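Local coordinates for protein trans-2-enoyl-CoA reductase [NADH] (Treponema denticola ATCC 35405, PDB 4GGO) that reduces the carbon-carbon double bond of trans-2-enoyl-CoA substrates such as crotonyl-CoA with NADH, a step of fatty acid synthesis, at residues A[95-98]-A[99-103]. Numbering follows the deposited sequence.
Sequences PGWY and NNLAF
The first turns of helix 95-110, the crossover between parallel strands 77-82 and 114-118, bring W97 and L101 together one turn apart. L101 lays its CD1 methyl over one face of the indole, 3.6 Å from the centroid of the six-membered ring and 13° off its normal, a CH-pi contact. CG of W97 is anti to the backbone N (chi1 -171°), beside its own carbonyl carbon, and CD1 of L101 comes over the ring nearest CZ3 and CH2. Regular i to i+4 hydrogen bonds, from N99 N to P95 O through A102 N to Y98 O, hold the turn; L101 N reaches W97 O at 3.1 Å. Both asparagines fold back along the helix, CG of N99 lying 3.2 Å from P95 O and CG of N100 3.2 Å from G96 O. Their buried ND2 atoms are satisfied by hydrogen bonds to S59 O (N99) and S82 OG (N100). N99 thereby ties the helix to the NAD(+)-binding segment that includes S59, and N100 ties it to the end of strand 77-82. G96 lies beside E84, which has an important role in discriminating NADH from NADPH. This is the helix of a beta-alpha-beta unit in the Rossmann-type parallel sheet, set next to the NAD(+) site.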
loop_
_atom_site.group_PDB
_atom_site.type_symbol
_atom_site.label_atom_id
_atom_site.label_comp_id
_atom_site.label_asym_id
_atom_site.label_seq_id
_atom_site.Cartn_x
_atom_site.Cartn_y
_atom_site.Cartn_z
ATOM N N PRO A 95 -3.415 13.082 -4.984
ATOM C CA PRO A 95 -3.349 12.122 -6.093
ATOM C C PRO A 95 -4.394 11.013 -5.974
ATOM O O PRO A 95 -4.903 10.538 -6.991
ATOM C CB PRO A 95 -1.929 11.545 -5.985
ATOM C CG PRO A 95 -1.423 11.963 -4.633
ATOM C CD PRO A 95 -2.109 13.253 -4.329
ATOM N N GLY A 96 -4.718 10.625 -4.745
ATOM C CA GLY A 96 -5.708 9.590 -4.513
ATOM C C GLY A 96 -7.099 9.974 -4.984
ATOM O O GLY A 96 -7.898 9.113 -5.350
ATOM N N TRP A 97 -7.390 11.272 -4.971
ATOM C CA TRP A 97 -8.678 11.775 -5.436
ATOM C C TRP A 97 -8.827 11.511 -6.928
ATOM O O TRP A 97 -9.843 10.981 -7.374
ATOM C CB TRP A 97 -8.808 13.274 -5.145
ATOM C CG TRP A 97 -10.181 13.832 -5.387
ATOM C CD1 TRP A 97 -11.298 13.616 -4.633
ATOM C CD2 TRP A 97 -10.578 14.715 -6.446
ATOM N NE1 TRP A 97 -12.366 14.302 -5.160
ATOM C CE2 TRP A 97 -11.950 14.983 -6.273
ATOM C CE3 TRP A 97 -9.907 15.299 -7.525
ATOM C CZ2 TRP A 97 -12.664 15.811 -7.139
ATOM C CZ3 TRP A 97 -10.618 16.120 -8.384
ATOM C CH2 TRP A 97 -11.982 16.368 -8.185
ATOM N N TYR A 98 -7.802 11.875 -7.693
ATOM C CA TYR A 98 -7.800 11.649 -9.133
ATOM C C TYR A 98 -7.809 10.157 -9.456
ATOM O O TYR A 98 -8.488 9.721 -10.389
ATOM C CB TYR A 98 -6.597 12.335 -9.785
ATOM C CG TYR A 98 -6.570 13.833 -9.565
ATOM C CD1 TYR A 98 -7.418 14.674 -10.275
ATOM C CD2 TYR A 98 -5.700 14.405 -8.646
ATOM C CE1 TYR A 98 -7.401 16.043 -10.077
ATOM C CE2 TYR A 98 -5.676 15.774 -8.441
ATOM C CZ TYR A 98 -6.528 16.587 -9.159
ATOM O OH TYR A 98 -6.508 17.948 -8.960
ATOM N N ASN A 99 -7.059 9.380 -8.677
ATOM C CA ASN A 99 -7.041 7.929 -8.826
ATOM C C ASN A 99 -8.431 7.320 -8.661
ATOM O O ASN A 99 -8.848 6.484 -9.461
ATOM C CB ASN A 99 -6.071 7.288 -7.829
ATOM C CG ASN A 99 -4.618 7.554 -8.173
ATOM O OD1 ASN A 99 -4.294 7.963 -9.288
ATOM N ND2 ASN A 99 -3.731 7.307 -7.216
ATOM N N ASN A 100 -9.143 7.747 -7.620
ATOM C CA ASN A 100 -10.503 7.274 -7.379
ATOM C C ASN A 100 -11.457 7.645 -8.509
ATOM O O ASN A 100 -12.330 6.857 -8.878
ATOM C CB ASN A 100 -11.044 7.809 -6.050
ATOM C CG ASN A 100 -10.395 7.154 -4.849
ATOM O OD1 ASN A 100 -9.799 6.082 -4.957
ATOM N ND2 ASN A 100 -10.514 7.793 -3.690
ATOM N N LEU A 101 -11.294 8.849 -9.050
ATOM C CA LEU A 101 -12.113 9.298 -10.170
ATOM C C LEU A 101 -11.854 8.431 -11.395
ATOM O O LEU A 101 -12.785 8.031 -12.093
ATOM C CB LEU A 101 -11.827 10.763 -10.502
ATOM C CG LEU A 101 -12.177 11.808 -9.441
ATOM C CD1 LEU A 101 -11.913 13.207 -9.975
ATOM C CD2 LEU A 101 -13.621 11.664 -8.986
ATOM N N ALA A 102 -10.580 8.142 -11.644
ATOM C CA ALA A 102 -10.187 7.304 -12.768
ATOM C C ALA A 102 -10.732 5.889 -12.614
ATOM O O ALA A 102 -11.239 5.305 -13.571
ATOM C CB ALA A 102 -8.674 7.280 -12.907
ATOM N N PHE A 103 -10.634 5.347 -11.404
ATOM C CA PHE A 103 -11.115 3.997 -11.132
ATOM C C PHE A 103 -12.615 3.874 -11.369
ATOM O O PHE A 103 -13.062 3.010 -12.124
ATOM C CB PHE A 103 -10.782 3.572 -9.699
ATOM C CG PHE A 103 -11.213 2.168 -9.372
ATOM C CD1 PHE A 103 -12.481 1.914 -8.867
ATOM C CD2 PHE A 103 -10.354 1.102 -9.578
ATOM C CE1 PHE A 103 -12.881 0.625 -8.577
ATOM C CE2 PHE A 103 -10.748 -0.190 -9.285
ATOM C CZ PHE A 103 -12.013 -0.430 -8.787
#